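Local coordinates for carbohydrate kinase (Agrobacterium tumefaciens, PDB 2NWH), which probably transfers a phosphate group from ATP to a sugar or related small molecule, as a pfkB-family carbohydrate kinase, at residues 118-132 with 145-159. Residues are numbered along the deposited sequence; the frame is centred on the assembly and turned at random. Where two conformers were deposited one is given.
Sequences FTPRRLKVRAVREAI and PEDTLTALGLIARAC
Pro-145, in the N-cap position of helix 146-158, lays its ring against the backbone of Phe-118, with CD 3.3 Å from Phe-118 O. Next, the carboxylate of Asp-147 stands across the ring of Pro-120, its carbon CG 3.4 Å from the ring atom CG of the proline. The backbones come closest at the following residue, Pro-120 CA lying 4.6 Å from Thr-148 CA. Thr-148 gives Phe-118 O its second partner and the one hydrogen bond that joins the two segments, a 2.7 Å bond from Thr-148 OG1, which arrives in the carbonyl plane on a lone pair (C=O...OG1 angle 137°). Its CG2 is directed to Leu-123 and, obliquely, to the ring of Phe-118.

Ala-151 offers CB to Leu-123; Lys-124 also runs out extended, so that CE, the methylene before the ammonium, lies 3.9 Å from Ala-151 CB. With Thr-148, Leu-152 and Ile-155, Ala-151 frames the hole that receives Leu-123 as a knob. With CG anti to the backbone N (chi1 -176°), Leu-123 brings CD2 to 3.3 Å from Leu-152 N. Farther along, Ile-155 and Leu-123 run antiparallel side by side, while Ile-155 CG2 meets Ile-132 CD1 at 3.6 Å. In the conformer described, one of two, the Arg-129 guanidinium appears to have Ile-155 CG2 over one face and Ala-158 CB at its edge. Cys-159 closes the row against Ile-132 CG2.

Helices 126-132 and 146-158 cross at -51°, with their axes 11.0 Å apart. Beneath them, Ile-132 and Leu-152 reach strand 137-141, which connects the helices and runs parallel to strands 5-9 and 163-166. Such neighbouring helices, layered on one side of a largely parallel sheet, are characteristic of the Rossmann-like alpha/beta core of ribokinase-type kinases.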
loop_
_atom_site.group_PDB
_atom_site.type_symbol
_atom_site.label_atom_id
_atom_site.label_comp_id
_atom_site.label_asym_id
_atom_site.label_seq_id
_atom_site.Cartn_x
_atom_site.Cartn_y
_atom_site.Cartn_z
ATOM N N PHE A 118 -6.960 -16.941 2.778
ATOM C CA PHE A 118 -5.941 -16.958 1.739
ATOM C C PHE A 118 -4.709 -17.696 2.295
ATOM O O PHE A 118 -3.731 -17.096 2.720
ATOM C CB PHE A 118 -5.608 -15.528 1.266
ATOM C CG PHE A 118 -5.044 -15.468 -0.147
ATOM C CD1 PHE A 118 -5.053 -14.258 -0.857
ATOM C CD2 PHE A 118 -4.594 -16.644 -0.795
ATOM C CE1 PHE A 118 -4.522 -14.180 -2.156
ATOM C CE2 PHE A 118 -4.072 -16.589 -2.092
ATOM C CZ PHE A 118 -4.039 -15.360 -2.770
ATOM N N THR A 119 -4.795 -19.015 2.303
ATOM C CA THR A 119 -3.793 -19.859 2.954
ATOM C C THR A 119 -2.694 -20.251 1.949
ATOM O O THR A 119 -2.838 -20.017 0.734
ATOM C CB THR A 119 -4.427 -21.155 3.422
ATOM O OG1 THR A 119 -4.953 -21.784 2.263
ATOM C CG2 THR A 119 -5.551 -20.863 4.479
ATOM N N PRO A 120 -1.551 -20.784 2.448
ATOM C CA PRO A 120 -0.524 -21.218 1.464
ATOM C C PRO A 120 -1.048 -22.224 0.457
ATOM O O PRO A 120 -0.707 -22.153 -0.721
ATOM C CB PRO A 120 0.563 -21.824 2.343
ATOM C CG PRO A 120 0.459 -21.045 3.614
ATOM C CD PRO A 120 -1.068 -20.971 3.833
ATOM N N ARG A 121 -1.900 -23.135 0.918
ATOM C CA ARG A 121 -2.524 -24.121 0.039
ATOM C C ARG A 121 -3.250 -23.450 -1.107
ATOM O O ARG A 121 -3.096 -23.836 -2.262
ATOM C CB ARG A 121 -3.484 -24.944 0.891
ATOM C CG ARG A 121 -4.324 -25.937 0.182
ATOM C CD ARG A 121 -4.820 -26.952 1.216
ATOM N NE ARG A 121 -5.244 -28.148 0.517
ATOM C CZ ARG A 121 -5.460 -29.331 1.072
ATOM N NH1 ARG A 121 -5.839 -30.338 0.303
ATOM N NH2 ARG A 121 -5.295 -29.510 2.372
ATOM N N ARG A 122 -4.022 -22.410 -0.804
ATOM C CA ARG A 122 -4.750 -21.705 -1.841
ATOM C C ARG A 122 -3.838 -20.882 -2.746
ATOM O O ARG A 122 -4.119 -20.741 -3.929
ATOM C CB ARG A 122 -5.873 -20.857 -1.224
ATOM C CG ARG A 122 -7.032 -21.708 -0.639
ATOM C CD ARG A 122 -8.262 -20.917 -0.300
ATOM N NE ARG A 122 -9.313 -21.830 0.146
ATOM C CZ ARG A 122 -9.791 -21.969 1.392
ATOM N NH1 ARG A 122 -9.376 -21.217 2.417
ATOM N NH2 ARG A 122 -10.728 -22.881 1.606
ATOM N N LEU A 123 -2.763 -20.320 -2.183
ATOM C CA LEU A 123 -1.847 -19.512 -2.966
ATOM C C LEU A 123 -1.173 -20.415 -4.019
ATOM O O LEU A 123 -0.838 -19.957 -5.111
ATOM C CB LEU A 123 -0.740 -18.932 -2.075
ATOM C CG LEU A 123 0.237 -17.972 -2.798
ATOM C CD1 LEU A 123 -0.369 -16.545 -3.069
ATOM C CD2 LEU A 123 1.491 -17.834 -1.964
ATOM N N LYS A 124 -1.012 -21.681 -3.666
ATOM C CA LYS A 124 -0.218 -22.631 -4.482
ATOM C C LYS A 124 -1.003 -23.241 -5.644
ATOM O O LYS A 124 -0.475 -24.097 -6.361
ATOM C CB LYS A 124 0.383 -23.715 -3.577
ATOM C CG LYS A 124 1.559 -23.202 -2.712
ATOM C CD LYS A 124 2.013 -24.227 -1.651
ATOM C CE LYS A 124 2.838 -23.522 -0.554
ATOM N NZ LYS A 124 3.301 -24.383 0.605
ATOM N N VAL A 125 -2.263 -22.853 -5.832
ATOM C CA VAL A 125 -3.062 -23.416 -6.931
ATOM C C VAL A 125 -2.516 -22.954 -8.288
ATOM O O VAL A 125 -2.034 -21.837 -8.392
ATOM C CB VAL A 125 -4.590 -23.112 -6.796
ATOM C CG1 VAL A 125 -5.146 -23.642 -5.439
ATOM C CG2 VAL A 125 -4.897 -21.648 -7.026
ATOM N N ARG A 126 -2.619 -23.789 -9.332
ATOM C CA ARG A 126 -2.140 -23.379 -10.653
ATOM C C ARG A 126 -2.585 -21.982 -11.077
ATOM O O ARG A 126 -1.797 -21.248 -11.669
ATOM C CB ARG A 126 -2.582 -24.340 -11.731
ATOM C CG ARG A 126 -1.706 -25.479 -11.845
ATOM C CD ARG A 126 -2.228 -26.424 -12.898
ATOM N NE ARG A 126 -1.206 -27.419 -13.089
ATOM C CZ ARG A 126 -1.309 -28.504 -13.852
ATOM N NH1 ARG A 126 -2.431 -28.778 -14.526
ATOM N NH2 ARG A 126 -0.264 -29.308 -13.918
ATOM N N ALA A 127 -3.846 -21.631 -10.818
ATOM C CA ALA A 127 -4.379 -20.371 -11.334
ATOM C C ALA A 127 -3.609 -19.155 -10.804
ATOM O O ALA A 127 -3.399 -18.179 -11.546
ATOM C CB ALA A 127 -5.914 -20.253 -11.022
ATOM N N VAL A 128 -3.158 -19.213 -9.545
ATOM C CA VAL A 128 -2.405 -18.097 -8.940
ATOM C C VAL A 128 -0.978 -18.110 -9.535
ATOM O O VAL A 128 -0.445 -17.063 -9.892
ATOM C CB VAL A 128 -2.329 -18.200 -7.400
ATOM C CG1 VAL A 128 -1.368 -17.088 -6.802
ATOM C CG2 VAL A 128 -3.760 -18.157 -6.740
ATOM N N ARG A 129 -0.376 -19.296 -9.658
ATOM C CA ARG A 129 0.972 -19.375 -10.258
ATOM C C ARG A 129 0.996 -18.823 -11.674
ATOM O O ARG A 129 1.920 -18.135 -12.038
ATOM C CB ARG A 129 1.544 -20.789 -10.252
ATOM C CG ARG A 129 3.075 -20.752 -10.396
ATOM C CD ARG A 129 3.674 -22.113 -10.289
ATOM N NE ARG A 129 5.114 -21.968 -10.214
ATOM C CZ ARG A 129 5.811 -22.170 -9.108
ATOM N NH1 ARG A 129 7.138 -22.036 -9.124
ATOM N NH2 ARG A 129 5.186 -22.548 -8.004
ATOM N N GLU A 130 -0.032 -19.105 -12.458
ATOM C CA GLU A 130 -0.141 -18.583 -13.809
ATOM C C GLU A 130 -0.338 -17.039 -13.809
ATOM O O GLU A 130 0.190 -16.341 -14.666
ATOM C CB GLU A 130 -1.310 -19.260 -14.517
ATOM C CG GLU A 130 -1.009 -20.748 -14.768
ATOM C CD GLU A 130 -2.154 -21.486 -15.419
ATOM O OE1 GLU A 130 -3.121 -20.868 -15.895
ATOM O OE2 GLU A 130 -2.057 -22.717 -15.468
ATOM N N ALA A 131 -1.107 -16.528 -12.865
ATOM C CA ALA A 131 -1.205 -15.058 -12.729
ATOM C C ALA A 131 0.176 -14.464 -12.508
ATOM O O ALA A 131 0.559 -13.416 -13.140
ATOM C CB ALA A 131 -2.174 -14.668 -11.555
ATOM N N ILE A 132 0.935 -15.109 -11.622
ATOM C CA ILE A 132 2.317 -14.681 -11.322
ATOM C C ILE A 132 3.201 -14.705 -12.589
ATOM O O ILE A 132 3.902 -13.723 -12.898
ATOM C CB ILE A 132 2.923 -15.488 -10.125
ATOM C CG1 ILE A 132 2.136 -15.137 -8.833
ATOM C CG2 ILE A 132 4.440 -15.207 -9.972
ATOM C CD1 ILE A 132 2.475 -15.938 -7.611
ATOM N N PRO A 145 -1.988 -13.840 5.431
ATOM C CA PRO A 145 -1.358 -14.592 6.528
ATOM C C PRO A 145 0.175 -14.699 6.437
ATOM O O PRO A 145 0.719 -14.712 5.337
ATOM C CB PRO A 145 -1.969 -15.992 6.369
ATOM C CG PRO A 145 -3.337 -15.725 5.767
ATOM C CD PRO A 145 -3.039 -14.629 4.753
ATOM N N GLU A 146 0.847 -14.810 7.598
ATOM C CA GLU A 146 2.300 -14.970 7.631
ATOM C C GLU A 146 2.798 -16.097 6.720
ATOM O O GLU A 146 3.670 -15.860 5.861
ATOM C CB GLU A 146 2.819 -15.122 9.084
ATOM C CG GLU A 146 4.307 -15.506 9.217
ATOM C CD GLU A 146 4.895 -15.184 10.606
ATOM O OE1 GLU A 146 4.201 -14.547 11.433
ATOM O OE2 GLU A 146 6.072 -15.545 10.861
ATOM N N ASP A 147 2.271 -17.313 6.877
ATOM C CA ASP A 147 2.774 -18.418 6.056
ATOM C C ASP A 147 2.513 -18.236 4.560
ATOM O O ASP A 147 3.254 -18.741 3.717
ATOM C CB ASP A 147 2.329 -19.811 6.551
ATOM C CG ASP A 147 0.816 -19.914 6.817
ATOM O OD1 ASP A 147 0.338 -21.055 7.068
ATOM O OD2 ASP A 147 0.103 -18.890 6.791
ATOM N N THR A 148 1.449 -17.496 4.239
ATOM C CA THR A 148 1.137 -17.186 2.858
ATOM C C THR A 148 2.170 -16.234 2.291
ATOM O O THR A 148 2.609 -16.398 1.150
ATOM C CB THR A 148 -0.307 -16.635 2.734
ATOM O OG1 THR A 148 -1.177 -17.640 3.277
ATOM C CG2 THR A 148 -0.678 -16.442 1.249
ATOM N N LEU A 149 2.594 -15.273 3.117
ATOM C CA LEU A 149 3.597 -14.337 2.707
ATOM C C LEU A 149 4.920 -15.050 2.454
ATOM O O LEU A 149 5.553 -14.854 1.422
ATOM C CB LEU A 149 3.727 -13.224 3.733
ATOM C CG LEU A 149 2.570 -12.243 3.833
ATOM C CD1 LEU A 149 2.660 -11.465 5.132
ATOM C CD2 LEU A 149 2.580 -11.316 2.618
ATOM N N THR A 150 5.300 -15.972 3.331
ATOM C CA THR A 150 6.515 -16.761 3.075
ATOM C C THR A 150 6.429 -17.605 1.782
ATOM O O THR A 150 7.393 -17.627 0.972
ATOM C CB THR A 150 6.819 -17.646 4.274
ATOM O OG1 THR A 150 6.732 -16.849 5.462
ATOM C CG2 THR A 150 8.219 -18.302 4.162
ATOM N N ALA A 151 5.287 -18.284 1.579
ATOM C CA ALA A 151 5.089 -19.108 0.392
ATOM C C ALA A 151 5.143 -18.268 -0.874
ATOM O O ALA A 151 5.734 -18.712 -1.876
ATOM C CB ALA A 151 3.767 -19.869 0.458
ATOM N N LEU A 152 4.530 -17.082 -0.808
ATOM C CA LEU A 152 4.590 -16.084 -1.900
ATOM C C LEU A 152 6.041 -15.700 -2.221
ATOM O O LEU A 152 6.439 -15.678 -3.399
ATOM C CB LEU A 152 3.788 -14.812 -1.566
ATOM C CG LEU A 152 3.750 -13.802 -2.715
ATOM C CD1 LEU A 152 3.298 -14.417 -4.082
ATOM C CD2 LEU A 152 2.962 -12.532 -2.331
ATOM N N GLY A 153 6.828 -15.413 -1.182
ATOM C CA GLY A 153 8.267 -15.182 -1.366
ATOM C C GLY A 153 8.992 -16.336 -2.113
ATOM O O GLY A 153 9.733 -16.103 -3.089
ATOM N N LEU A 154 8.753 -17.585 -1.704
ATOM C CA LEU A 154 9.310 -18.756 -2.447
ATOM C C LEU A 154 8.892 -18.813 -3.945
ATOM O O LEU A 154 9.719 -19.097 -4.817
ATOM C CB LEU A 154 8.951 -20.066 -1.759
ATOM C CG LEU A 154 9.890 -20.741 -0.747
ATOM C CD1 LEU A 154 10.329 -19.834 0.355
ATOM C CD2 LEU A 154 9.201 -21.951 -0.131
ATOM N N ILE A 155 7.622 -18.524 -4.234
ATOM C CA ILE A 155 7.108 -18.537 -5.612
ATOM C C ILE A 155 7.747 -17.444 -6.454
ATOM O O ILE A 155 8.191 -17.701 -7.570
ATOM C CB ILE A 155 5.574 -18.411 -5.680
ATOM C CG1 ILE A 155 4.903 -19.634 -5.065
ATOM C CG2 ILE A 155 5.126 -18.280 -7.130
ATOM C CD1 ILE A 155 3.350 -19.502 -4.979
ATOM N N ALA A 156 7.802 -16.223 -5.905
ATOM C CA ALA A 156 8.505 -15.129 -6.560
ATOM C C ALA A 156 9.944 -15.488 -6.903
ATOM O O ALA A 156 10.391 -15.200 -8.010
ATOM C CB ALA A 156 8.495 -13.900 -5.703
ATOM N N ARG A 157 10.652 -16.075 -5.940
ATOM C CA ARG A 157 12.017 -16.588 -6.163
ATOM C C ARG A 157 11.997 -17.503 -7.381
ATOM O O ARG A 157 12.619 -17.191 -8.395
ATOM C CB ARG A 157 12.510 -17.369 -4.944
ATOM C CG ARG A 157 14.047 -17.572 -4.849
ATOM C CD ARG A 157 14.359 -18.603 -3.737
ATOM N NE ARG A 157 13.876 -18.156 -2.425
ATOM C CZ ARG A 157 13.841 -18.919 -1.344
ATOM N NH1 ARG A 157 14.285 -20.165 -1.407
ATOM N NH2 ARG A 157 13.369 -18.443 -0.204
ATOM N N ALA A 158 11.255 -18.612 -7.288
ATOM C CA ALA A 158 11.256 -19.641 -8.327
ATOM C C ALA A 158 10.876 -19.083 -9.700
ATOM O O ALA A 158 11.425 -19.516 -10.716
ATOM C CB ALA A 158 10.353 -20.827 -7.947
ATOM N N CYS A 159 9.951 -18.115 -9.712
ATOM C CA CYS A 159 9.509 -17.447 -10.936
ATOM C C CYS A 159 10.385 -16.261 -11.385
ATOM O O CYS A 159 10.097 -15.638 -12.409
ATOM C CB CYS A 159 8.050 -16.995 -10.769
ATOM S SG CYS A 159 6.915 -18.400 -10.735
#